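Local coordinates for mandelate racemase/muconate lactonizing enzyme family protein (Azoarcus sp., PDB 2QDE) that belongs to the mandelate racemase/muconate lactonizing enzyme family of the enolase-type barrel proteins and holds a barium ion in its metal site, at residues G129-R134 against A315-A320; D265-K270 against Q281-L286. One frame throughout, in Å; residues are numbered along the deposited sequence.

Contact 1: G129-R134 against A315-A320; sequences GKTIER and ANDWIA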
ATOM      1  N   GLY A 129      11.682  -3.214  39.225  1.00 18.05           N
ATOM      2  CA  GLY A 129      11.107  -2.811  40.499  1.00 18.04           C
ATOM      3  C   GLY A 129       9.626  -3.121  40.607  1.00 19.20           C
ATOM      4  O   GLY A 129       8.955  -3.312  39.596  1.00 19.41           O
ATOM      5  N   LYS A 130       9.108  -3.168  41.832  1.00 20.97           N
ATOM      6  CA  LYS A 130       7.696  -3.464  42.048  1.00 21.19           C
ATOM      7  C   LYS A 130       6.818  -2.258  41.697  1.00 21.81           C
ATOM      8  O   LYS A 130       6.603  -1.370  42.522  1.00 21.93           O
ATOM      9  CB  LYS A 130       7.449  -3.877  43.503  1.00 21.36           C
ATOM     10  CG  LYS A 130       6.047  -4.431  43.736  1.00 23.76           C
ATOM     11  CD  LYS A 130       5.715  -4.640  45.210  1.00 26.09           C
ATOM     12  CE  LYS A 130       6.565  -5.730  45.842  1.00 25.75           C
ATOM     13  NZ  LYS A 130       6.131  -5.999  47.247  1.00 28.62           N
ATOM     14  N   THR A 131       6.304  -2.247  40.471  1.00 20.16           N
ATOM     15  CA  THR A 131       5.455  -1.156  39.994  1.00 20.04           C
ATOM     16  C   THR A 131       4.084  -1.137  40.668  1.00 19.72           C
ATOM     17  O   THR A 131       3.562  -0.068  40.978  1.00 19.55           O
ATOM     18  CB  THR A 131       5.307  -1.226  38.464  1.00 18.98           C
ATOM     19  OG1 THR A 131       6.576  -0.927  37.870  1.00 17.14           O
ATOM     20  CG2 THR A 131       4.272  -0.225  37.966  1.00 17.62           C
ATOM     21  N   ILE A 132       3.496  -2.309  40.875  1.00 17.93           N
ATOM     22  CA  ILE A 132       2.218  -2.404  41.572  1.00 20.23           C
ATOM     23  C   ILE A 132       2.402  -3.482  42.643  1.00 22.03           C
ATOM     24  O   ILE A 132       3.169  -4.422  42.452  1.00 20.79           O
ATOM     25  CB  ILE A 132       1.046  -2.769  40.626  1.00 19.15           C
ATOM     26  CG1 ILE A 132       1.338  -4.072  39.880  1.00 17.14           C
ATOM     27  CG2 ILE A 132       0.798  -1.624  39.657  1.00 17.16           C
ATOM     28  CD1 ILE A 132       0.179  -4.553  39.041  1.00 17.85           C
ATOM     29  N   GLU A 133       1.715  -3.344  43.772  1.00 23.49           N
ATOM     30  CA  GLU A 133       1.875  -4.302  44.863  1.00 25.22           C
ATOM     31  C   GLU A 133       1.096  -5.598  44.700  1.00 24.57           C
ATOM     32  O   GLU A 133       1.505  -6.642  45.210  1.00 26.70           O
ATOM     33  CB  GLU A 133       1.523  -3.625  46.185  1.00 27.94           C
ATOM     34  CG  GLU A 133       2.409  -2.419  46.455  1.00 33.00           C
ATOM     35  CD  GLU A 133       1.933  -1.581  47.616  1.00 37.57           C
ATOM     36  OE1 GLU A 133       0.696  -1.382  47.748  1.00 38.29           O
ATOM     37  OE2 GLU A 133       2.796  -1.105  48.387  1.00 39.91           O
ATOM     38  N   ARG A 134      -0.022  -5.538  43.991  1.00 22.28           N
ATOM     39  CA  ARG A 134      -0.826  -6.725  43.760  1.00 22.12           C
ATOM     40  C   ARG A 134      -1.387  -6.677  42.349  1.00 21.41           C
ATOM     41  O   ARG A 134      -1.555  -5.604  41.768  1.00 19.47           O
ATOM     42  CB  ARG A 134      -1.947  -6.831  44.794  1.00 22.88           C
ATOM     43  CG  ARG A 134      -2.950  -5.711  44.765  1.00 25.22           C
ATOM     44  CD  ARG A 134      -3.964  -5.925  45.867  1.00 26.08           C
ATOM     45  NE  ARG A 134      -5.050  -4.953  45.816  1.00 28.66           N
ATOM     46  CZ  ARG A 134      -6.097  -4.965  46.635  1.00 29.25           C
ATOM     47  NH1 ARG A 134      -6.198  -5.903  47.575  1.00 28.96           N
ATOM     48  NH2 ARG A 134      -7.045  -4.050  46.509  1.00 28.65           N
ATOM     49  N   ALA A 315       6.113  -5.896  37.986  1.00 14.08           N
ATOM     50  CA  ALA A 315       7.191  -4.970  37.663  1.00 14.93           C
ATOM     51  C   ALA A 315       7.045  -4.204  36.349  1.00 15.98           C
ATOM     52  O   ALA A 315       7.277  -2.994  36.310  1.00 15.02           O
ATOM     53  CB  ALA A 315       8.533  -5.711  37.674  1.00 14.29           C
ATOM     54  N   ASN A 316       6.671  -4.903  35.280  1.00 15.78           N
ATOM     55  CA  ASN A 316       6.549  -4.269  33.966  1.00 14.88           C
ATOM     56  C   ASN A 316       5.457  -3.208  33.907  1.00 13.91           C
ATOM     57  O   ASN A 316       4.269  -3.501  34.015  1.00 15.27           O
ATOM     58  CB  ASN A 316       6.333  -5.336  32.891  1.00 13.86           C
ATOM     59  CG  ASN A 316       6.355  -4.764  31.493  1.00 15.87           C
ATOM     60  OD1 ASN A 316       5.320  -4.384  30.952  1.00 15.59           O
ATOM     61  ND2 ASN A 316       7.544  -4.686  30.904  1.00 15.15           N
ATOM     62  N   ASP A 317       5.890  -1.967  33.724  1.00 14.53           N
ATOM     63  CA  ASP A 317       4.998  -0.819  33.679  1.00 15.53           C
ATOM     64  C   ASP A 317       3.825  -0.950  32.711  1.00 15.75           C
ATOM     65  O   ASP A 317       2.693  -0.602  33.040  1.00 14.37           O
ATOM     66  CB  ASP A 317       5.790   0.438  33.339  1.00 15.70           C
ATOM     67  CG  ASP A 317       4.952   1.686  33.454  1.00 19.75           C
ATOM     68  OD1 ASP A 317       4.498   1.989  34.580  1.00 21.13           O
ATOM     69  OD2 ASP A 317       4.740   2.351  32.421  1.00 21.77           O
ATOM     70  N   TRP A 318       4.094  -1.462  31.519  1.00 15.52           N
ATOM     71  CA  TRP A 318       3.039  -1.606  30.538  1.00 15.32           C
ATOM     72  C   TRP A 318       1.973  -2.617  30.925  1.00 14.04           C
ATOM     73  O   TRP A 318       0.786  -2.319  30.868  1.00 15.13           O
ATOM     74  CB  TRP A 318       3.606  -1.994  29.174  1.00 14.53           C
ATOM     75  CG  TRP A 318       2.522  -1.989  28.146  1.00 15.96           C
ATOM     76  CD1 TRP A 318       1.868  -3.070  27.623  1.00 15.89           C
ATOM     77  CD2 TRP A 318       1.889  -0.831  27.599  1.00 16.19           C
ATOM     78  NE1 TRP A 318       0.862  -2.654  26.782  1.00 15.35           N
ATOM     79  CE2 TRP A 318       0.852  -1.283  26.750  1.00 16.47           C
ATOM     80  CE3 TRP A 318       2.097   0.548  27.744  1.00 15.29           C
ATOM     81  CZ2 TRP A 318       0.020  -0.399  26.047  1.00 15.80           C
ATOM     82  CZ3 TRP A 318       1.269   1.430  27.046  1.00 15.72           C
ATOM     83  CH2 TRP A 318       0.243   0.948  26.207  1.00 16.12           C
ATOM     84  N   ILE A 319       2.387  -3.813  31.318  1.00 15.84           N
ATOM     85  CA  ILE A 319       1.413  -4.831  31.654  1.00 14.93           C
ATOM     86  C   ILE A 319       0.731  -4.607  33.004  1.00 14.59           C
ATOM     87  O   ILE A 319      -0.339  -5.162  33.259  1.00 12.66           O
ATOM     88  CB  ILE A 319       2.046  -6.243  31.590  1.00 14.65           C
ATOM     89  CG1 ILE A 319       0.947  -7.288  31.374  1.00 14.21           C
ATOM     90  CG2 ILE A 319       2.829  -6.526  32.857  1.00 14.59           C
ATOM     91  CD1 ILE A 319       1.462  -8.640  30.936  1.00 14.06           C
ATOM     92  N   ALA A 320       1.334  -3.774  33.851  1.00 14.61           N
ATOM     93  CA  ALA A 320       0.770  -3.473  35.165  1.00 15.37           C
ATOM     94  C   ALA A 320      -0.539  -2.682  35.058  1.00 16.65           C
ATOM     95  O   ALA A 320      -1.164  -2.365  36.069  1.00 16.34           O
ATOM     96  CB  ALA A 320       1.784  -2.691  36.009  1.00 12.82           C
TER

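Contact 2: D265-K270 against Q281-L286; sequences DGLMIK and QRWLTL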
ATOM      1  N   ASP A 265      -7.147  -6.218  18.339  1.00 16.34           N
ATOM      2  CA  ASP A 265      -7.615  -5.125  19.188  1.00 16.76           C
ATOM      3  C   ASP A 265      -7.011  -5.260  20.587  1.00 17.08           C
ATOM      4  O   ASP A 265      -7.183  -4.392  21.441  1.00 13.71           O
ATOM      5  CB  ASP A 265      -9.138  -5.160  19.286  1.00 18.65           C
ATOM      6  CG  ASP A 265      -9.809  -4.907  17.950  1.00 20.93           C
ATOM      7  OD1 ASP A 265      -9.605  -3.805  17.400  1.00 20.56           O
ATOM      8  OD2 ASP A 265     -10.530  -5.807  17.453  1.00 21.36           O
ATOM      9  N   GLY A 266      -6.299  -6.362  20.804  1.00 15.13           N
ATOM     10  CA  GLY A 266      -5.685  -6.629  22.095  1.00 14.76           C
ATOM     11  C   GLY A 266      -4.800  -7.854  21.982  1.00 13.69           C
ATOM     12  O   GLY A 266      -4.861  -8.562  20.977  1.00 11.00           O
ATOM     13  N   LEU A 267      -3.999  -8.125  23.012  1.00 12.79           N
ATOM     14  CA  LEU A 267      -3.070  -9.256  22.963  1.00 15.18           C
ATOM     15  C   LEU A 267      -3.003 -10.067  24.258  1.00 14.48           C
ATOM     16  O   LEU A 267      -3.279  -9.546  25.334  1.00 15.93           O
ATOM     17  CB  LEU A 267      -1.662  -8.731  22.662  1.00 14.16           C
ATOM     18  CG  LEU A 267      -1.455  -7.736  21.513  1.00 14.72           C
ATOM     19  CD1 LEU A 267      -0.129  -7.001  21.712  1.00 14.86           C
ATOM     20  CD2 LEU A 267      -1.484  -8.456  20.180  1.00 12.60           C
ATOM     21  N   MET A 268      -2.642 -11.343  24.142  1.00 14.48           N
ATOM     22  CA  MET A 268      -2.467 -12.199  25.313  1.00 16.16           C
ATOM     23  C   MET A 268      -1.020 -12.670  25.259  1.00 15.26           C
ATOM     24  O   MET A 268      -0.474 -12.899  24.179  1.00 15.12           O
ATOM     25  CB  MET A 268      -3.362 -13.449  25.300  1.00 15.48           C
ATOM     26  CG  MET A 268      -4.483 -13.483  24.294  1.00 22.48           C
ATOM     27  SD  MET A 268      -5.730 -12.229  24.527  1.00 23.19           S
ATOM     28  CE  MET A 268      -5.933 -12.279  26.274  1.00 17.87           C
ATOM     29  N   ILE A 269      -0.394 -12.815  26.415  1.00 15.84           N
ATOM     30  CA  ILE A 269       0.977 -13.286  26.445  1.00 15.98           C
ATOM     31  C   ILE A 269       1.134 -14.406  27.471  1.00 15.78           C
ATOM     32  O   ILE A 269       0.319 -14.547  28.377  1.00 15.38           O
ATOM     33  CB  ILE A 269       1.945 -12.136  26.820  1.00 14.79           C
ATOM     34  CG1 ILE A 269       3.401 -12.591  26.667  1.00 14.79           C
ATOM     35  CG2 ILE A 269       1.697 -11.696  28.259  1.00 12.33           C
ATOM     36  CD1 ILE A 269       4.418 -11.522  27.021  1.00 17.13           C
ATOM     37  N   LYS A 270       2.166 -15.225  27.288  1.00 17.09           N
ATOM     38  CA  LYS A 270       2.517 -16.282  28.239  1.00 16.48           C
ATOM     39  C   LYS A 270       4.034 -16.228  28.245  1.00 16.84           C
ATOM     40  O   LYS A 270       4.653 -16.154  27.184  1.00 16.91           O
ATOM     41  CB  LYS A 270       2.042 -17.674  27.791  1.00 18.60           C
ATOM     42  CG  LYS A 270       0.546 -17.914  27.954  1.00 19.30           C
ATOM     43  CD  LYS A 270       0.212 -19.394  27.847  1.00 23.79           C
ATOM     44  CE  LYS A 270      -1.291 -19.651  27.956  1.00 25.58           C
ATOM     45  NZ  LYS A 270      -2.040 -19.022  26.845  1.00 29.78           N
ATOM     46  N   GLN A 281       9.959  -9.064  28.170  1.00 15.51           N
ATOM     47  CA  GLN A 281      10.109  -7.613  28.290  1.00 15.44           C
ATOM     48  C   GLN A 281      10.189  -6.974  26.904  1.00 15.48           C
ATOM     49  O   GLN A 281       9.632  -5.902  26.672  1.00 14.04           O
ATOM     50  CB  GLN A 281      11.366  -7.265  29.097  1.00 15.14           C
ATOM     51  CG  GLN A 281      11.316  -7.699  30.558  1.00 14.62           C
ATOM     52  CD  GLN A 281      12.565  -7.304  31.316  1.00 17.85           C
ATOM     53  OE1 GLN A 281      12.544  -6.399  32.160  1.00 19.17           O
ATOM     54  NE2 GLN A 281      13.667  -7.971  31.008  1.00 14.78           N
ATOM     55  N   ARG A 282      10.886  -7.636  25.986  1.00 14.62           N
ATOM     56  CA  ARG A 282      11.007  -7.125  24.625  1.00 16.41           C
ATOM     57  C   ARG A 282       9.623  -7.170  23.965  1.00 15.53           C
ATOM     58  O   ARG A 282       9.200  -6.224  23.311  1.00 13.96           O
ATOM     59  CB  ARG A 282      12.013  -7.972  23.837  1.00 14.38           C
ATOM     60  CG  ARG A 282      13.434  -7.917  24.410  1.00 16.80           C
ATOM     61  CD  ARG A 282      14.391  -8.821  23.647  1.00 16.58           C
ATOM     62  NE  ARG A 282      15.750  -8.742  24.182  1.00 18.82           N
ATOM     63  CZ  ARG A 282      16.727  -9.597  23.888  1.00 18.38           C
ATOM     64  NH1 ARG A 282      16.511 -10.610  23.059  1.00 18.04           N
ATOM     65  NH2 ARG A 282      17.927  -9.441  24.435  1.00 19.50           N
ATOM     66  N   TRP A 283       8.932  -8.286  24.168  1.00 15.21           N
ATOM     67  CA  TRP A 283       7.588  -8.522  23.645  1.00 14.92           C
ATOM     68  C   TRP A 283       6.661  -7.387  24.105  1.00 14.50           C
ATOM     69  O   TRP A 283       5.886  -6.833  23.321  1.00 13.93           O
ATOM     70  CB  TRP A 283       7.090  -9.856  24.204  1.00 14.58           C
ATOM     71  CG  TRP A 283       5.910 -10.499  23.521  1.00 15.29           C
ATOM     72  CD1 TRP A 283       5.947 -11.577  22.686  1.00 15.07           C
ATOM     73  CD2 TRP A 283       4.523 -10.202  23.730  1.00 14.22           C
ATOM     74  NE1 TRP A 283       4.674 -11.984  22.377  1.00 16.39           N
ATOM     75  CE2 TRP A 283       3.779 -11.158  23.002  1.00 15.59           C
ATOM     76  CE3 TRP A 283       3.838  -9.228  24.468  1.00 14.59           C
ATOM     77  CZ2 TRP A 283       2.374 -11.170  22.993  1.00 15.00           C
ATOM     78  CZ3 TRP A 283       2.440  -9.240  24.460  1.00 15.24           C
ATOM     79  CH2 TRP A 283       1.727 -10.205  23.728  1.00 14.41           C
ATOM     80  N   LEU A 284       6.762  -7.048  25.388  1.00 13.58           N
ATOM     81  CA  LEU A 284       5.943  -6.001  25.985  1.00 11.92           C
ATOM     82  C   LEU A 284       6.337  -4.605  25.501  1.00 13.15           C
ATOM     83  O   LEU A 284       5.581  -3.646  25.659  1.00 13.57           O
ATOM     84  CB  LEU A 284       6.009  -6.100  27.517  1.00 10.33           C
ATOM     85  CG  LEU A 284       5.272  -7.324  28.087  1.00 11.05           C
ATOM     86  CD1 LEU A 284       5.466  -7.419  29.591  1.00 11.30           C
ATOM     87  CD2 LEU A 284       3.787  -7.234  27.749  1.00 10.43           C
ATOM     88  N   THR A 285       7.524  -4.488  24.919  1.00 13.77           N
ATOM     89  CA  THR A 285       7.965  -3.207  24.376  1.00 14.78           C
ATOM     90  C   THR A 285       7.160  -2.965  23.103  1.00 15.94           C
ATOM     91  O   THR A 285       6.673  -1.863  22.850  1.00 15.24           O
ATOM     92  CB  THR A 285       9.462  -3.229  24.028  1.00 15.47           C
ATOM     93  OG1 THR A 285      10.219  -3.334  25.236  1.00 15.06           O
ATOM     94  CG2 THR A 285       9.866  -1.956  23.289  1.00 13.78           C
ATOM     95  N   LEU A 286       7.020  -4.014  22.298  1.00 16.23           N
ATOM     96  CA  LEU A 286       6.247  -3.906  21.069  1.00 16.36           C
ATOM     97  C   LEU A 286       4.775  -3.679  21.411  1.00 16.00           C
ATOM     98  O   LEU A 286       4.086  -2.924  20.726  1.00 16.79           O
ATOM     99  CB  LEU A 286       6.410  -5.175  20.224  1.00 17.94           C
ATOM    100  CG  LEU A 286       7.505  -5.139  19.151  1.00 21.82           C
ATOM    101  CD1 LEU A 286       8.839  -4.671  19.734  1.00 21.93           C
ATOM    102  CD2 LEU A 286       7.646  -6.524  18.552  1.00 26.05           C
TER

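Contact 1: G129-R134 against A315-A320
Thr131 and Ala315 make the one hydrogen bond between the segments: the hydroxyl OG1 of Thr131 donates to the carbonyl O of Ala315 at 2.7 Å. It comes in at a C=O...donor angle of 134° and tilted 32° out of the carbonyl plane. Chi1 of Thr131 (-68°) sets OG1 beside its own backbone N and sends the methyl CG2 anti to that N; one branch thus takes the carbonyl while the other turns to Ala320, whose CB lies 4.0 Å from CG2. Ala315 also meets Gly129, whose carbonyl O sits 3.1 Å from Ala315 CA in a CA-H...O contact, with Ala315 CB crowding the same oxygen. Ile132 packs on the Ala320 methyl: CD1 and CG2, the tips of its two branches, both meet Ala320 CB from one side, each at 3.9 Å.

Behind this first shell, Asn316, the first residue past the helix to leave helical angles, shapes the turn. Its OD1 accepts from Ile319 N at 3.0 Å, in the carbonyl plane, forming an Asx motif, while its backbone O receives Ala320 N. These bonds hold the turn in which the Ala320 methyl faces Ile132. Asp317, which only grazes Thr131 CG2, is tied by a salt bridge to Arg288 of helix 277-290, and its backbone N bonds Glu87 of a second subunit.

The contact therefore joins two connections of the enolase-type fold: the loop from helix 123-126 into strand 135-140, the first strand of the barrel, packs on the end of helix 303-315 and the turn leading toward helix 328-332. A backbone hydrogen bond between Ile132 and Ala314 ties the loop directly to helix 303-315.

Contact 2: D265-K270 against Q281-L286
Ile269 lays its side chain against the indole of Trp283, the two reaching toward each other from opposite directions. Its CB starts near the far end of the six-membered ring, 3.7 Å from Trp283 CH2. With CG1 anti to the backbone N (chi1 -172°) and an extended chi2, the chain then runs inward: CG1 comes within 3.9 Å of Trp283 CD2, at the fusion of the two rings. The tip, CD1, rides over one face, 3.8 Å from the centroid of the six-membered ring and 25° off its normal, a CH-pi contact offset toward the rim. The same methyl touches Leu284 CD2 loosely at 4.4 Å.

Trp283 CH2 also meets the strand, with the carbonyl O of Met268 at 3.5 Å and Leu267 CB at 3.8 Å, both obliquely. No hydrogen bond crosses the interface; the polar groups are served from outside it, Trp283 NE1 by Ala249 O and Met268 O by Lys273 NZ. Met268 CB points away from the helix, and its side chain lies about 6 Å from the barium ion.

Strand 266-269 and the helix segment 281-286 run antiparallel, their axes 10.8 Å apart at closest, as a strand and its outer helix do in a TIM-type barrel; short helix 271-274 intervenes in the chain. The strand lies between 243-245 and 294-296, and Trp283 also packs on Val294 and on Leu255 of helix 252-261.

Overall arrangement
From the N terminus, the chain passes through the N-terminal domain and helix 123-126 before reaching 129-134, the first half of contact 1. It then winds through the barrel strands from 135-140 to 294-296 and their helices until 315-320 closes that long loop, 181 residues on. Contact 2 is nested inside it, a short closure in which segment 281-286 returns to 265-270 with ten residues between them. The centres of the two contacts lie about 15 Å apart, yet the two touch: Ile319 packs on Ile269 and Leu284, and Asn316 lies against Leu284. Contact 1 thus joins the start of the barrel to its late part, contact 2 one strand to its helix, and both touch the second subunit.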